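Local coordinates for large exoprotein involved in heme utilization or adhesion (Yersinia kristensenii ATCC 33638, PDB 5E3E) that acts as a contact-dependent growth inhibition toxin, probably a ribonuclease of the RNase A superfamily, and is bound by the immunity protein CdiI, at residues 53-58 and 62-67; 93-98 and 103-108. All blocks are in the same frame, centred on the assembly; numbering follows the deposited sequence.

Contact 1: residues 53-58 and 62-67; sequences DSYLSG and GYLEID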
loop_
_atom_site.group_PDB
_atom_site.type_symbol
_atom_site.label_atom_id
_atom_site.label_comp_id
_atom_site.label_asym_id
_atom_site.label_seq_id
_atom_site.Cartn_x
_atom_site.Cartn_y
_atom_site.Cartn_z
ATOM N N ASP B 53 14.313 -0.846 -13.422
ATOM C CA ASP B 53 15.335 -0.155 -14.233
ATOM C C ASP B 53 14.784 1.136 -14.810
ATOM O O ASP B 53 15.455 2.152 -14.755
ATOM C CB ASP B 53 15.884 -1.069 -15.348
ATOM C CG ASP B 53 16.856 -2.137 -14.826
ATOM O OD1 ASP B 53 17.324 -2.053 -13.655
ATOM O OD2 ASP B 53 17.168 -3.071 -15.609
ATOM N N SER B 54 13.563 1.103 -15.335
ATOM C CA SER B 54 12.901 2.329 -15.826
ATOM C C SER B 54 12.653 3.317 -14.709
ATOM O O SER B 54 12.812 4.516 -14.903
ATOM C CB SER B 54 11.551 2.011 -16.475
ATOM O OG SER B 54 11.719 1.077 -17.526
ATOM N N TYR B 55 12.226 2.802 -13.551
ATOM C CA TYR B 55 11.946 3.642 -12.392
ATOM C C TYR B 55 13.210 4.402 -11.969
ATOM O O TYR B 55 13.154 5.612 -11.773
ATOM C CB TYR B 55 11.353 2.817 -11.234
ATOM C CG TYR B 55 11.412 3.491 -9.874
ATOM C CD1 TYR B 55 10.462 4.458 -9.503
ATOM C CD2 TYR B 55 12.402 3.173 -8.963
ATOM C CE1 TYR B 55 10.511 5.060 -8.268
ATOM C CE2 TYR B 55 12.453 3.780 -7.722
ATOM C CZ TYR B 55 11.492 4.729 -7.388
ATOM O OH TYR B 55 11.528 5.363 -6.168
ATOM N N LEU B 56 14.348 3.729 -11.898
ATOM C CA LEU B 56 15.587 4.353 -11.403
ATOM C C LEU B 56 16.162 5.395 -12.380
ATOM O O LEU B 56 16.697 6.423 -11.971
ATOM C CB LEU B 56 16.654 3.289 -11.130
ATOM C CG LEU B 56 16.336 2.332 -9.986
ATOM C CD1 LEU B 56 17.360 1.206 -9.961
ATOM C CD2 LEU B 56 16.274 3.054 -8.652
ATOM N N SER B 57 16.015 5.134 -13.663
ATOM C CA SER B 57 16.639 5.990 -14.679
ATOM C C SER B 57 15.761 7.179 -15.060
ATOM O O SER B 57 16.261 8.250 -15.415
ATOM C CB SER B 57 16.968 5.149 -15.920
ATOM O OG SER B 57 15.782 4.799 -16.618
ATOM N N GLY B 58 14.449 6.998 -15.014
ATOM C CA GLY B 58 13.541 8.007 -15.539
ATOM C C GLY B 58 12.542 8.667 -14.604
ATOM O O GLY B 58 11.948 9.669 -14.984
ATOM N N GLY B 62 8.794 8.812 -5.377
ATOM C CA GLY B 62 9.459 8.487 -4.120
ATOM C C GLY B 62 9.616 6.997 -3.886
ATOM O O GLY B 62 10.595 6.560 -3.245
ATOM N N TYR B 63 8.649 6.226 -4.370
ATOM C CA TYR B 63 8.593 4.769 -4.135
ATOM C C TYR B 63 8.204 4.051 -5.407
ATOM O O TYR B 63 7.695 4.673 -6.341
ATOM C CB TYR B 63 7.568 4.444 -3.022
ATOM C CG TYR B 63 7.881 5.186 -1.749
ATOM C CD1 TYR B 63 7.406 6.484 -1.536
ATOM C CD2 TYR B 63 8.766 4.653 -0.817
ATOM C CE1 TYR B 63 7.736 7.202 -0.392
ATOM C CE2 TYR B 63 9.107 5.351 0.332
ATOM C CZ TYR B 63 8.600 6.620 0.554
ATOM O OH TYR B 63 8.937 7.371 1.682
ATOM N N LEU B 64 8.369 2.740 -5.398
ATOM C CA LEU B 64 7.886 1.860 -6.463
ATOM C C LEU B 64 7.288 0.585 -5.850
ATOM O O LEU B 64 7.891 -0.058 -4.997
ATOM C CB LEU B 64 9.010 1.485 -7.424
ATOM C CG LEU B 64 8.628 0.554 -8.604
ATOM C CD1 LEU B 64 7.811 1.275 -9.669
ATOM C CD2 LEU B 64 9.873 -0.045 -9.208
ATOM N N GLU B 65 6.098 0.253 -6.319
ATOM C CA GLU B 65 5.392 -0.989 -5.973
ATOM C C GLU B 65 5.795 -2.091 -6.932
ATOM O O GLU B 65 5.731 -1.904 -8.152
ATOM C CB GLU B 65 3.882 -0.741 -6.140
ATOM C CG GLU B 65 2.996 -1.974 -6.022
ATOM C CD GLU B 65 1.538 -1.698 -6.348
ATOM O OE1 GLU B 65 1.120 -0.496 -6.411
ATOM O OE2 GLU B 65 0.790 -2.718 -6.501
ATOM N N ILE B 66 6.177 -3.259 -6.409
ATOM C CA ILE B 66 6.406 -4.392 -7.253
ATOM C C ILE B 66 5.629 -5.543 -6.667
ATOM O O ILE B 66 5.700 -5.803 -5.472
ATOM C CB ILE B 66 7.889 -4.753 -7.437
ATOM C CG1 ILE B 66 8.551 -5.077 -6.124
ATOM C CG2 ILE B 66 8.633 -3.586 -8.111
ATOM C CD1 ILE B 66 9.854 -5.841 -6.253
ATOM N N ASP B 67 4.871 -6.198 -7.519
ATOM C CA ASP B 67 3.963 -7.247 -7.086
ATOM C C ASP B 67 4.479 -8.601 -7.501
ATOM O O ASP B 67 5.300 -8.729 -8.428
ATOM C CB ASP B 67 2.551 -6.954 -7.603
ATOM C CG ASP B 67 1.969 -5.668 -6.990
ATOM O OD1 ASP B 67 1.893 -5.583 -5.745
ATOM O OD2 ASP B 67 1.618 -4.735 -7.733
#
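Where helix 49-58 packs on strand 63-68 of the antiparallel sheet, in a domain assigned to the RNase A superfamily, Tyr55 lays its ring across the side chain of Leu64. With CG anti to the backbone N (chi1 163°), the tyrosine reaches from the helix toward the strand. Leu64 CB stands over the middle of the aromatic ring, 3.8 Å from the centroid of the Tyr55 ring and 5° off its normal, a CH-pi contact made squarely on one face. Farther back along the tyrosine, Leu64 CD2 lies 3.8 Å from Tyr55 CB, while Leu64 CD1 comes 4.1 Å from Tyr55 CD1. The side chains run antiparallel, the leucine methyls toward the tyrosine CB and the phenol toward the connecting loop. At its far end the ring meets backbone: the carbonyl Tyr63 O approaches Tyr55 CE1 obliquely at 3.4 Å, and itself accepts a hydrogen bond from Lys61 NZ. The phenol OH of Tyr55 is 3.3 Å from Gly62 O but gives its hydrogen bond to Lys61 O, tying the helix to the connecting loop. In one of its two conformers Arg97 places its guanidinium over the ring face opposite Leu64, a cation-pi contact, with NH1 hydrogen-bonded to Lys61 O. The CB of Tyr63 leaves the backbone away from the helix, and its ring meets Tyr17 of the CdiI immunity protein edge-to-face. Leu64 also touches Lys51 and Ile52 of helix 49-58, while Ile66 farther along reaches Ala44 and Ile45 of helix 34-47. Both helices thus lie on the Leu64/Ile66 face of the strand, strand 86-97 pairs along its edge, and Tyr63 and Glu65 on the other face meet the CdiI immunity protein.

Contact 2: residues 93-98 and 103-108; sequences IIIARD and TGYKII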
loop_
_atom_site.group_PDB
_atom_site.type_symbol
_atom_site.label_atom_id
_atom_site.label_comp_id
_atom_site.label_asym_id
_atom_site.label_seq_id
_atom_site.Cartn_x
_atom_site.Cartn_y
_atom_site.Cartn_z
ATOM N N ILE B 93 5.939 -5.734 -2.622
ATOM C CA ILE B 93 7.140 -5.153 -2.059
ATOM C C ILE B 93 7.157 -3.680 -2.401
ATOM O O ILE B 93 6.785 -3.314 -3.505
ATOM C CB ILE B 93 8.418 -5.807 -2.684
ATOM C CG1 ILE B 93 8.364 -7.355 -2.639
ATOM C CG2 ILE B 93 9.670 -5.255 -2.040
ATOM C CD1 ILE B 93 8.124 -7.982 -1.341
ATOM N N ILE B 94 7.581 -2.829 -1.476
ATOM C CA ILE B 94 7.711 -1.405 -1.774
ATOM C C ILE B 94 9.174 -1.054 -1.672
ATOM O O ILE B 94 9.791 -1.314 -0.623
ATOM C CB ILE B 94 6.922 -0.512 -0.783
ATOM C CG1 ILE B 94 5.421 -0.847 -0.760
ATOM C CG2 ILE B 94 7.121 0.983 -1.097
ATOM C CD1 ILE B 94 4.775 -0.862 -2.102
ATOM N N ILE B 95 9.716 -0.445 -2.722
ATOM C CA ILE B 95 11.103 0.015 -2.723
ATOM C C ILE B 95 11.180 1.521 -2.864
ATOM O O ILE B 95 10.217 2.176 -3.248
ATOM C CB ILE B 95 11.947 -0.681 -3.803
ATOM C CG1 ILE B 95 11.531 -0.266 -5.224
ATOM C CG2 ILE B 95 11.866 -2.173 -3.628
ATOM C CD1 ILE B 95 12.501 -0.726 -6.296
ATOM N N ALA B 96 12.319 2.064 -2.490
ATOM C CA ALA B 96 12.547 3.484 -2.667
ATOM C C ALA B 96 13.905 3.720 -3.267
ATOM O O ALA B 96 14.859 3.009 -2.969
ATOM C CB ALA B 96 12.441 4.201 -1.348
ATOM N N ARG B 97 14.002 4.745 -4.110
ATOM C CA ARG B 97 15.255 5.069 -4.759
ATOM C C ARG B 97 16.244 5.491 -3.668
ATOM O O ARG B 97 15.915 6.332 -2.832
ATOM C CB ARG B 97 15.031 6.196 -5.772
ATOM C CG ARG B 97 16.154 6.371 -6.787
ATOM C CD ARG B 97 15.873 7.521 -7.741
ATOM N NE ARG B 97 14.600 7.365 -8.446
ATOM C CZ ARG B 97 13.449 7.908 -8.049
ATOM N NH1 ARG B 97 12.351 7.703 -8.750
ATOM N NH2 ARG B 97 13.403 8.673 -6.975
ATOM N N ASP B 98 17.434 4.888 -3.681
ATOM C CA ASP B 98 18.475 5.124 -2.672
ATOM C C ASP B 98 19.850 4.961 -3.329
ATOM O O ASP B 98 20.454 3.882 -3.262
ATOM C CB ASP B 98 18.330 4.146 -1.501
ATOM C CG ASP B 98 19.282 4.468 -0.347
ATOM O OD1 ASP B 98 20.057 5.430 -0.481
ATOM O OD2 ASP B 98 19.257 3.764 0.690
ATOM N N THR B 103 22.254 -1.624 -5.579
ATOM C CA THR B 103 21.207 -1.789 -6.592
ATOM C C THR B 103 20.550 -0.459 -6.981
ATOM O O THR B 103 19.808 -0.390 -7.961
ATOM C CB THR B 103 20.110 -2.727 -6.061
ATOM O OG1 THR B 103 19.542 -2.160 -4.880
ATOM C CG2 THR B 103 20.688 -4.089 -5.725
ATOM N N GLY B 104 20.799 0.578 -6.187
ATOM C CA GLY B 104 20.196 1.897 -6.388
ATOM C C GLY B 104 18.892 2.120 -5.623
ATOM O O GLY B 104 18.289 3.173 -5.739
ATOM N N TYR B 105 18.463 1.126 -4.847
ATOM C CA TYR B 105 17.212 1.212 -4.087
ATOM C C TYR B 105 17.308 0.491 -2.758
ATOM O O TYR B 105 18.166 -0.361 -2.555
ATOM C CB TYR B 105 16.037 0.633 -4.894
ATOM C CG TYR B 105 16.170 -0.834 -5.250
ATOM C CD1 TYR B 105 15.814 -1.837 -4.341
ATOM C CD2 TYR B 105 16.659 -1.223 -6.495
ATOM C CE1 TYR B 105 15.951 -3.182 -4.661
ATOM C CE2 TYR B 105 16.787 -2.563 -6.828
ATOM C CZ TYR B 105 16.440 -3.536 -5.911
ATOM O OH TYR B 105 16.594 -4.860 -6.264
ATOM N N LYS B 106 16.410 0.831 -1.845
ATOM C CA LYS B 106 16.245 0.031 -0.646
ATOM C C LYS B 106 14.826 -0.517 -0.573
ATOM O O LYS B 106 13.905 0.093 -1.068
ATOM C CB LYS B 106 16.588 0.830 0.599
ATOM C CG LYS B 106 15.600 1.916 0.963
ATOM C CD LYS B 106 16.191 2.946 1.921
ATOM C CE LYS B 106 16.901 2.337 3.128
ATOM N NZ LYS B 106 15.991 1.654 4.083
ATOM N N ILE B 107 14.685 -1.672 0.067
ATOM C CA ILE B 107 13.387 -2.243 0.333
ATOM C C ILE B 107 12.787 -1.576 1.580
ATOM O O ILE B 107 13.323 -1.647 2.711
ATOM C CB ILE B 107 13.487 -3.762 0.544
ATOM C CG1 ILE B 107 13.971 -4.423 -0.751
ATOM C CG2 ILE B 107 12.140 -4.329 0.947
ATOM C CD1 ILE B 107 14.506 -5.812 -0.508
ATOM N N ILE B 108 11.666 -0.910 1.371
ATOM C CA ILE B 108 11.013 -0.197 2.462
ATOM C C ILE B 108 10.214 -1.174 3.295
ATOM O O ILE B 108 10.328 -1.195 4.508
ATOM C CB ILE B 108 10.084 0.897 1.917
ATOM C CG1 ILE B 108 10.943 1.946 1.178
ATOM C CG2 ILE B 108 9.300 1.561 3.026
ATOM C CD1 ILE B 108 11.941 2.712 2.042
#
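Ile95 CG1 (chi1 68°) and Tyr105 CG (chi1 62°) each stand flanked by their own backbone N and C, which brings the isoleucine tip over the tyrosine ring in this beta hairpin of strands 86-97 and 105-113. Ile95 CD1 sits 4.1 Å from the centroid of the Tyr105 ring, displaced toward the rim, as a CH-pi contact; Thr103 OG1 lies over the opposite face. On the same face of the sheet as Ile95, Ile107 CG2 touches Ile93 CG2 at 4.0 Å. From helix 34-47, Thr41 and Ala44 touch Ile93, Thr41 also Ile107, and Ile45 Tyr105. Ala96 and Lys106 form the antiparallel hydrogen-bonded pair: Ala96 N to Lys106 O and Lys106 N to Ala96 O are each 2.9 Å. Ile108 N donates to Ile94 O. Behind them Ala96 CB packs on Ile108 CG1 at 3.7 Å, on the side where Ile94 and Ile108 also meet Cys16 and Leu25 of the CdiI immunity protein. Near the turn, Asp98 N donates a straight hydrogen bond (170° at H) to Gly104 O at 2.8 Å, from above the carbonyl plane. The Asp98 carboxylate takes a hydrogen bond from Ser100 OG on OD1, while Asp98 OD2 lies 3.4 Å from Lys106 CD; Lys106 NZ stays 5.2 Å from Asp98 OD2, too far for a salt bridge.

Overall arrangement
Both contacts involve one antiparallel sheet: strand 63-68 of contact 1 runs beside strand 86-97 of contact 2, with backbone bonds joining Leu64 to Ile95 and Ile66 to Ile93. Their centres are about 8 Å apart, and both are partly buried. Contact 1 is the smaller, a helix-to-strand junction without a direct hydrogen bond across it; contact 2 is a hairpin, knit by four backbone bonds and rows of isoleucines. Ile52, on the same helix as residues 53-58, bridges the two by touching Ile95 and Tyr105. Both contacts also border the immunity protein, contact 1 with polar and aromatic groups, contact 2 with aliphatic ones.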